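Vacuolar aminopeptidase 1 (Saccharomyces cerevisiae, PDB 5JGF) removes amino acids, preferably neutral or hydrophobic ones, from the N-termini of peptides in the yeast vacuole as a dodecameric zinc aminopeptidase of the M18 family. Local coordinates at residues V97-V102 with L238-V243; G135-Y140 with S150-S155; D203-S208 with V228-L233. One frame throughout, in Å; residues are numbered along the deposited sequence.

Overall arrangement
Contacts 1 and 2 belong to one six-stranded antiparallel sheet, in which strand 233-242 lies between strands 96-99 and 132-140; the backbone pair D239 N to G135 O (2.7 Å) joins them directly. Contact 1 is buried in the middle of that sheet, and its ladder carries a salt bridge. Contact 2 forms the outer hairpin, only partly buried, with a longer ladder and an arginine-serine bond on one face. Contact 3, about 21 Å from contact 1 between centres, lies outermost and has no strand pairing: two short 3-10 turns meet through serine hydroxyls, a carboxylate and a water. It touches contact 2 where Y140 packs on V228 and E232.

Contact 1. Residues V97-V102 with L238-V243; sequences VKLKPV and LDLFDV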
loop_
_atom_site.group_PDB
_atom_site.type_symbol
_atom_site.label_atom_id
_atom_site.label_comp_id
_atom_site.label_asym_id
_atom_site.label_seq_id
_atom_site.Cartn_x
_atom_site.Cartn_y
_atom_site.Cartn_z
ATOM N N VAL D 97 -32.536 21.584 -5.228
ATOM C CA VAL D 97 -32.904 20.229 -4.830
ATOM C C VAL D 97 -34.338 20.032 -5.307
ATOM O O VAL D 97 -35.203 20.866 -5.046
ATOM C CB VAL D 97 -32.815 20.057 -3.293
ATOM C CG1 VAL D 97 -33.357 18.703 -2.883
ATOM C CG2 VAL D 97 -31.369 20.199 -2.845
ATOM N N LYS D 98 -34.580 18.935 -6.015
ATOM C CA LYS D 98 -35.901 18.648 -6.572
ATOM C C LYS D 98 -36.628 17.526 -5.851
ATOM O O LYS D 98 -36.031 16.497 -5.546
ATOM C CB LYS D 98 -35.761 18.240 -8.044
ATOM C CG LYS D 98 -35.210 19.304 -8.975
ATOM C CD LYS D 98 -36.268 20.351 -9.257
ATOM C CE LYS D 98 -35.858 21.279 -10.389
ATOM N NZ LYS D 98 -36.976 22.212 -10.712
ATOM N N LEU D 99 -37.916 17.710 -5.575
ATOM C CA LEU D 99 -38.667 16.627 -4.956
ATOM C C LEU D 99 -38.728 15.537 -6.019
ATOM O O LEU D 99 -38.844 15.834 -7.207
ATOM C CB LEU D 99 -40.092 17.061 -4.600
ATOM C CG LEU D 99 -40.332 17.473 -3.150
ATOM C CD1 LEU D 99 -39.595 18.772 -2.861
ATOM C CD2 LEU D 99 -41.823 17.637 -2.907
ATOM N N LYS D 100 -38.635 14.281 -5.603
ATOM C CA LYS D 100 -38.698 13.179 -6.552
ATOM C C LYS D 100 -40.140 12.990 -7.027
ATOM O O LYS D 100 -41.069 13.495 -6.401
ATOM C CB LYS D 100 -38.179 11.896 -5.894
ATOM C CG LYS D 100 -36.654 11.828 -5.837
ATOM C CD LYS D 100 -36.169 10.697 -4.949
ATOM C CE LYS D 100 -34.652 10.543 -5.036
ATOM N NZ LYS D 100 -34.103 10.051 -3.735
ATOM N N PRO D 101 -40.339 12.286 -8.158
ATOM C CA PRO D 101 -41.676 12.033 -8.710
ATOM C C PRO D 101 -42.593 11.521 -7.603
ATOM O O PRO D 101 -43.780 11.850 -7.548
ATOM C CB PRO D 101 -41.401 10.993 -9.789
ATOM C CG PRO D 101 -40.085 11.455 -10.328
ATOM C CD PRO D 101 -39.296 11.762 -9.060
ATOM N N VAL D 102 -42.028 10.701 -6.726
ATOM C CA VAL D 102 -42.747 10.187 -5.567
ATOM C C VAL D 102 -41.849 10.607 -4.406
ATOM O O VAL D 102 -40.789 10.019 -4.197
ATOM C CB VAL D 102 -42.874 8.642 -5.582
ATOM C CG1 VAL D 102 -43.544 8.163 -4.298
ATOM C CG2 VAL D 102 -43.681 8.190 -6.794
ATOM N N LEU D 238 -41.475 20.777 -7.854
ATOM C CA LEU D 238 -41.087 21.627 -6.732
ATOM C C LEU D 238 -39.613 21.514 -6.355
ATOM O O LEU D 238 -39.009 20.449 -6.491
ATOM C CB LEU D 238 -41.940 21.287 -5.504
ATOM C CG LEU D 238 -43.463 21.290 -5.700
ATOM C CD1 LEU D 238 -44.156 20.956 -4.379
ATOM C CD2 LEU D 238 -43.912 22.652 -6.212
ATOM N N ASP D 239 -39.058 22.630 -5.883
ATOM C CA ASP D 239 -37.665 22.722 -5.445
ATOM C C ASP D 239 -37.645 22.928 -3.940
ATOM O O ASP D 239 -38.649 23.314 -3.336
ATOM C CB ASP D 239 -36.960 23.980 -5.973
ATOM C CG ASP D 239 -36.810 24.025 -7.470
ATOM O OD1 ASP D 239 -36.238 25.033 -7.931
ATOM O OD2 ASP D 239 -37.237 23.095 -8.175
ATOM N N LEU D 240 -36.476 22.689 -3.358
ATOM C CA LEU D 240 -36.226 22.973 -1.954
ATOM C C LEU D 240 -35.106 23.990 -2.124
ATOM O O LEU D 240 -34.179 23.768 -2.908
ATOM C CB LEU D 240 -35.719 21.752 -1.190
ATOM C CG LEU D 240 -36.762 20.707 -0.805
ATOM C CD1 LEU D 240 -36.123 19.746 0.194
ATOM C CD2 LEU D 240 -37.988 21.380 -0.175
ATOM N N PHE D 241 -35.192 25.110 -1.416
ATOM C CA PHE D 241 -34.191 26.162 -1.550
ATOM C C PHE D 241 -33.986 26.906 -0.239
ATOM O O PHE D 241 -34.831 26.850 0.651
ATOM C CB PHE D 241 -34.659 27.144 -2.623
ATOM C CG PHE D 241 -36.094 27.557 -2.458
ATOM C CD1 PHE D 241 -36.456 28.501 -1.499
ATOM C CD2 PHE D 241 -37.092 26.952 -3.215
ATOM C CE1 PHE D 241 -37.799 28.837 -1.294
ATOM C CE2 PHE D 241 -38.438 27.278 -3.019
ATOM C CZ PHE D 241 -38.791 28.222 -2.057
ATOM N N ASP D 242 -32.861 27.610 -0.136
ATOM C CA ASP D 242 -32.531 28.380 1.062
ATOM C C ASP D 242 -33.469 29.585 1.151
ATOM O O ASP D 242 -33.576 30.360 0.200
ATOM C CB ASP D 242 -31.080 28.876 0.983
ATOM C CG ASP D 242 -30.555 29.381 2.317
ATOM O OD1 ASP D 242 -31.367 29.790 3.173
ATOM O OD2 ASP D 242 -29.323 29.382 2.505
ATOM N N VAL D 243 -34.145 29.743 2.288
ATOM C CA VAL D 243 -35.059 30.867 2.472
ATOM C C VAL D 243 -34.410 32.065 3.153
ATOM O O VAL D 243 -35.096 33.035 3.470
ATOM C CB VAL D 243 -36.305 30.476 3.306
ATOM C CG1 VAL D 243 -37.132 29.453 2.562
ATOM C CG2 VAL D 243 -35.879 29.949 4.665
HETATM O O HOH W 1 -41.265 17.811 -7.812
#
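Strands 96-99 and 233-242 are inner neighbours of the six-stranded antiparallel sheet, and V97, K98 and L99 meet L240, D239 and L238 across it. V97 and L240 form a hydrogen-bonded pair, L240 N reaching V97 O at 2.8 Å; two residues on, L99 N donates to L238 O at 3.1 Å in a nearly straight bond (169° at the hydrogen). Between these bonds K98 and D239 make a non-hydrogen-bonded pair whose side chains lie alongside each other and point the same way. The lysine chain bends at chi2 (-75°), which brings NZ back to D239 OD2 at 2.7 Å, on the syn lone pair, in a salt bridge. D237 is a second acidic partner of the same ammonium. The other face of this antiparallel ladder is apolar: V97 CB touches L240 CB at 4.0 Å, and L99 lays CD1 against L240 CG at 4.0 Å, the two leucines crossing at about a right angle. I134 of strand 132-140 and I114 of strand 112-119 continue this layer. Past the last backbone bond, a water takes the N-H of L238 at 3.0 Å and lies within hydrogen-bonding distance of L99 O.

Contact 2. Residues G135-Y140 with S150-S155; sequences GGRLLY and SALVDS
With CG anti to the backbone N (chi1 -175°) and the chain extended out to NE, R137 reaches out over the face it shares with L152 and diagonally across to S150, the partner of L139, whose hydroxyl is turned to meet it by a chi1 of 173° at S150. The two strands are the arms of a beta hairpin, 132-140 and 149-154, at the edge of the antiparallel sheet. R137 NE donates to S150 OG at 2.9 Å, the oxygen lying close to the guanidinium plane, while S150 CB sits at the edge of the same group. L152 reaches the base of the arginine, its CD1 4.0 Å from R137 CB, and Y26 of helix 25-38 packs on both. Cut back to alanine, R137 would lose NE, and S150 OG would probably be left without this donor and freer to turn. Two hydrogen-bonded pairs, G136 with V153 and L138 with A151, fix the backbone; the straightest bond runs from L138 N to A151 O (2.7 Å, 166°). G135 has no side chain where a CB would clash with V153 O, and its CA lies 4.1 Å from that of D154. On the face of L138 and V153, which helix 216-226 covers, these two side chains cross at about a right angle, L138 CD1 to V153 CG1 at 3.7 Å. Next to the loop that links the two arms, Y140 CE1 rests 3.8 Å from A151 CB.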
loop_
_atom_site.group_PDB
_atom_site.type_symbol
_atom_site.label_atom_id
_atom_site.label_comp_id
_atom_site.label_asym_id
_atom_site.label_seq_id
_atom_site.Cartn_x
_atom_site.Cartn_y
_atom_site.Cartn_z
ATOM N N GLY D 135 -41.101 25.257 -3.080
ATOM C CA GLY D 135 -41.836 26.063 -4.036
ATOM C C GLY D 135 -41.679 25.543 -5.441
ATOM O O GLY D 135 -40.847 24.677 -5.705
ATOM N N GLY D 136 -42.482 26.076 -6.354
ATOM C CA GLY D 136 -42.395 25.628 -7.725
ATOM C C GLY D 136 -43.728 25.645 -8.436
ATOM O O GLY D 136 -44.652 26.363 -8.045
ATOM N N ARG D 137 -43.826 24.824 -9.474
ATOM C CA ARG D 137 -45.025 24.747 -10.294
ATOM C C ARG D 137 -45.951 23.584 -9.963
ATOM O O ARG D 137 -45.509 22.447 -9.796
ATOM C CB ARG D 137 -44.609 24.661 -11.764
ATOM C CG ARG D 137 -45.755 24.684 -12.758
ATOM C CD ARG D 137 -45.229 24.520 -14.175
ATOM N NE ARG D 137 -46.219 24.920 -15.166
ATOM C CZ ARG D 137 -46.024 24.879 -16.479
ATOM N NH1 ARG D 137 -46.988 25.268 -17.303
ATOM N NH2 ARG D 137 -44.872 24.447 -16.971
ATOM N N LEU D 138 -47.240 23.885 -9.863
ATOM C CA LEU D 138 -48.248 22.864 -9.603
ATOM C C LEU D 138 -49.156 22.820 -10.819
ATOM O O LEU D 138 -49.520 23.864 -11.357
ATOM C CB LEU D 138 -49.112 23.217 -8.390
ATOM C CG LEU D 138 -48.507 23.304 -6.991
ATOM C CD1 LEU D 138 -49.640 23.522 -5.991
ATOM C CD2 LEU D 138 -47.745 22.027 -6.656
ATOM N N LEU D 139 -49.499 21.618 -11.265
ATOM C CA LEU D 139 -50.417 21.474 -12.389
ATOM C C LEU D 139 -51.699 20.944 -11.768
ATOM O O LEU D 139 -51.668 19.984 -10.997
ATOM C CB LEU D 139 -49.882 20.481 -13.426
ATOM C CG LEU D 139 -48.631 20.888 -14.210
ATOM C CD1 LEU D 139 -48.319 19.822 -15.254
ATOM C CD2 LEU D 139 -48.857 22.237 -14.884
ATOM N N TYR D 140 -52.823 21.579 -12.075
ATOM C CA TYR D 140 -54.088 21.135 -11.510
ATOM C C TYR D 140 -55.230 21.192 -12.512
ATOM O O TYR D 140 -55.115 21.792 -13.582
ATOM C CB TYR D 140 -54.446 21.972 -10.277
ATOM C CG TYR D 140 -54.754 23.425 -10.570
ATOM C CD1 TYR D 140 -53.732 24.361 -10.733
ATOM C CD2 TYR D 140 -56.074 23.863 -10.691
ATOM C CE1 TYR D 140 -54.017 25.699 -11.007
ATOM C CE2 TYR D 140 -56.369 25.195 -10.967
ATOM C CZ TYR D 140 -55.340 26.108 -11.122
ATOM O OH TYR D 140 -55.634 27.426 -11.389
ATOM N N SER D 150 -51.902 25.854 -14.435
ATOM C CA SER D 150 -50.666 25.909 -13.673
ATOM C C SER D 150 -50.724 26.977 -12.589
ATOM O O SER D 150 -51.362 28.016 -12.749
ATOM C CB SER D 150 -49.491 26.194 -14.610
ATOM O OG SER D 150 -48.301 26.422 -13.880
ATOM N N ALA D 151 -50.055 26.706 -11.477
ATOM C CA ALA D 151 -50.003 27.640 -10.369
ATOM C C ALA D 151 -48.619 27.544 -9.754
ATOM O O ALA D 151 -48.012 26.473 -9.741
ATOM C CB ALA D 151 -51.062 27.292 -9.332
ATOM N N LEU D 152 -48.118 28.670 -9.265
ATOM C CA LEU D 152 -46.811 28.703 -8.625
ATOM C C LEU D 152 -47.019 28.871 -7.130
ATOM O O LEU D 152 -47.868 29.657 -6.699
ATOM C CB LEU D 152 -45.985 29.868 -9.172
ATOM C CG LEU D 152 -44.910 29.553 -10.219
ATOM C CD1 LEU D 152 -45.383 28.495 -11.210
ATOM C CD2 LEU D 152 -44.538 30.841 -10.921
ATOM N N VAL D 153 -46.257 28.121 -6.340
ATOM C CA VAL D 153 -46.355 28.200 -4.888
ATOM C C VAL D 153 -44.980 28.468 -4.284
ATOM O O VAL D 153 -43.956 28.222 -4.922
ATOM C CB VAL D 153 -46.954 26.907 -4.296
ATOM C CG1 VAL D 153 -48.401 26.754 -4.758
ATOM C CG2 VAL D 153 -46.131 25.699 -4.733
ATOM N N ASP D 154 -44.965 28.972 -3.055
ATOM C CA ASP D 154 -43.719 29.313 -2.379
ATOM C C ASP D 154 -43.996 29.398 -0.880
ATOM O O ASP D 154 -44.821 30.200 -0.444
ATOM C CB ASP D 154 -43.231 30.660 -2.913
ATOM C CG ASP D 154 -41.974 31.149 -2.233
ATOM O OD1 ASP D 154 -41.597 32.319 -2.473
ATOM O OD2 ASP D 154 -41.358 30.377 -1.471
ATOM N N SER D 155 -43.308 28.578 -0.090
ATOM C CA SER D 155 -43.522 28.564 1.357
ATOM C C SER D 155 -42.860 29.719 2.098
ATOM O O SER D 155 -43.206 29.999 3.245
ATOM C CB SER D 155 -43.029 27.240 1.957
ATOM O OG SER D 155 -41.611 27.177 1.964
#

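Contact 3. Residues D203-S208 with V228-L233; sequences DDEKKS and VEVSEL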
loop_
_atom_site.group_PDB
_atom_site.type_symbol
_atom_site.label_atom_id
_atom_site.label_comp_id
_atom_site.label_asym_id
_atom_site.label_seq_id
_atom_site.Cartn_x
_atom_site.Cartn_y
_atom_site.Cartn_z
ATOM N N ASP D 203 -62.247 11.026 1.273
ATOM C CA ASP D 203 -62.494 10.375 -0.008
ATOM C C ASP D 203 -62.187 11.271 -1.201
ATOM O O ASP D 203 -61.780 10.786 -2.257
ATOM C CB ASP D 203 -63.943 9.887 -0.096
ATOM C CG ASP D 203 -64.197 8.656 0.754
ATOM O OD1 ASP D 203 -63.240 8.148 1.377
ATOM O OD2 ASP D 203 -65.357 8.194 0.796
ATOM N N ASP D 204 -62.376 12.576 -1.036
ATOM C CA ASP D 204 -62.117 13.508 -2.126
ATOM C C ASP D 204 -60.619 13.623 -2.412
ATOM O O ASP D 204 -60.197 13.603 -3.570
ATOM C CB ASP D 204 -62.682 14.889 -1.790
ATOM C CG ASP D 204 -62.818 15.773 -3.017
ATOM O OD1 ASP D 204 -62.266 16.896 -3.019
ATOM O OD2 ASP D 204 -63.485 15.343 -3.983
ATOM N N GLU D 205 -59.820 13.745 -1.355
ATOM C CA GLU D 205 -58.373 13.868 -1.505
ATOM C C GLU D 205 -57.789 12.658 -2.229
ATOM O O GLU D 205 -56.841 12.788 -3.005
ATOM C CB GLU D 205 -57.710 14.027 -0.133
ATOM C CG GLU D 205 -58.158 15.269 0.627
ATOM C CD GLU D 205 -57.659 15.295 2.058
ATOM O OE1 GLU D 205 -57.654 14.225 2.703
ATOM O OE2 GLU D 205 -57.289 16.382 2.549
ATOM N N LYS D 206 -58.368 11.486 -1.984
ATOM C CA LYS D 206 -57.901 10.254 -2.610
ATOM C C LYS D 206 -58.165 10.237 -4.109
ATOM O O LYS D 206 -57.690 9.351 -4.816
ATOM C CB LYS D 206 -58.573 9.040 -1.967
ATOM C CG LYS D 206 -58.262 8.858 -0.494
ATOM C CD LYS D 206 -59.027 7.673 0.068
ATOM C CE LYS D 206 -58.789 7.508 1.558
ATOM N NZ LYS D 206 -59.587 6.377 2.113
ATOM N N LYS D 207 -58.926 11.213 -4.592
ATOM C CA LYS D 207 -59.239 11.292 -6.013
ATOM C C LYS D 207 -58.089 11.896 -6.811
ATOM O O LYS D 207 -58.035 11.770 -8.033
ATOM C CB LYS D 207 -60.508 12.121 -6.230
ATOM C CG LYS D 207 -61.763 11.489 -5.644
ATOM C CD LYS D 207 -62.991 12.348 -5.915
ATOM C CE LYS D 207 -64.247 11.692 -5.369
ATOM N NZ LYS D 207 -65.444 12.560 -5.592
ATOM N N SER D 208 -57.167 12.550 -6.115
ATOM C CA SER D 208 -56.027 13.171 -6.774
ATOM C C SER D 208 -55.066 12.139 -7.345
ATOM O O SER D 208 -54.760 11.141 -6.699
ATOM C CB SER D 208 -55.262 14.066 -5.793
ATOM O OG SER D 208 -54.052 14.531 -6.374
ATOM N N VAL D 228 -56.339 25.689 -4.261
ATOM C CA VAL D 228 -57.093 24.661 -4.969
ATOM C C VAL D 228 -57.327 23.480 -4.039
ATOM O O VAL D 228 -56.807 23.449 -2.922
ATOM C CB VAL D 228 -56.339 24.163 -6.224
ATOM C CG1 VAL D 228 -56.073 25.326 -7.167
ATOM C CG2 VAL D 228 -55.033 23.492 -5.816
ATOM N N GLU D 229 -58.115 22.513 -4.495
ATOM C CA GLU D 229 -58.400 21.330 -3.694
ATOM C C GLU D 229 -57.365 20.251 -3.997
ATOM O O GLU D 229 -56.835 20.190 -5.106
ATOM C CB GLU D 229 -59.799 20.793 -4.009
ATOM C CG GLU D 229 -60.928 21.778 -3.745
ATOM C CD GLU D 229 -60.944 22.272 -2.314
ATOM O OE1 GLU D 229 -60.924 21.430 -1.392
ATOM O OE2 GLU D 229 -60.982 23.504 -2.109
ATOM N N VAL D 230 -57.080 19.403 -3.013
ATOM C CA VAL D 230 -56.113 18.325 -3.198
ATOM C C VAL D 230 -56.516 17.434 -4.376
ATOM O O VAL D 230 -55.671 17.033 -5.175
ATOM C CB VAL D 230 -55.984 17.458 -1.917
ATOM C CG1 VAL D 230 -55.141 16.218 -2.200
ATOM C CG2 VAL D 230 -55.339 18.275 -0.800
ATOM N N SER D 231 -57.808 17.137 -4.486
ATOM C CA SER D 231 -58.308 16.293 -5.569
ATOM C C SER D 231 -57.985 16.868 -6.945
ATOM O O SER D 231 -57.916 16.137 -7.935
ATOM C CB SER D 231 -59.824 16.118 -5.448
ATOM O OG SER D 231 -60.489 17.365 -5.581
ATOM N N GLU D 232 -57.777 18.178 -7.002
ATOM C CA GLU D 232 -57.486 18.846 -8.263
ATOM C C GLU D 232 -56.016 18.806 -8.680
ATOM O O GLU D 232 -55.688 19.114 -9.824
ATOM C CB GLU D 232 -57.982 20.293 -8.193
ATOM C CG GLU D 232 -59.452 20.388 -7.796
ATOM C CD GLU D 232 -59.957 21.815 -7.701
ATOM O OE1 GLU D 232 -59.342 22.623 -6.974
ATOM O OE2 GLU D 232 -60.979 22.126 -8.349
ATOM N N LEU D 233 -55.135 18.423 -7.761
ATOM C CA LEU D 233 -53.707 18.348 -8.073
ATOM C C LEU D 233 -53.405 17.147 -8.969
ATOM O O LEU D 233 -53.781 16.019 -8.647
ATOM C CB LEU D 233 -52.888 18.237 -6.786
ATOM C CG LEU D 233 -53.010 19.362 -5.752
ATOM C CD1 LEU D 233 -52.173 19.005 -4.531
ATOM C CD2 LEU D 233 -52.549 20.686 -6.350
HETATM O O HOH W 2 -59.803 17.378 -1.993
#
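Two short 3-10 turns, 205-207 and 230-232, lie against each other, and the two segments come closest where S208, just past the first turn, meets S231, their CA atoms 4.0 Å apart. S208, with its CB directed toward the other segment, uses its hydroxyl as donor to L233 O at 2.7 Å, approaching 24° from the carbonyl plane. S208 OG in turn accepts the N-H of L210, so it ties the end of one turn both to the start of strand 233-242 and to the chain just beyond. S208 CB sits 3.1 Å from V230 O. On the other side, D204 has CG anti to its backbone N (chi1 -163°), and this swings OD1 to within 3.2 Å of S231 OG. A water also joins the two residues, donating to D204 OD1 at 2.7 Å and accepting from S231 N at 3.2 Å. Beside these polar contacts, V230 CG1 lies 4.0 Å from E205 CB, the two side chains crossing at a slant, while the E205 carboxylate forms a salt bridge with R220. The turns flank helix 216-226, 205-207 before it and 230-232 after it: E205 packs on I216, V230 on A223 and L233 on L219, and L233, which opens strand 233-242, also touches L138 of the neighbouring strand 132-140.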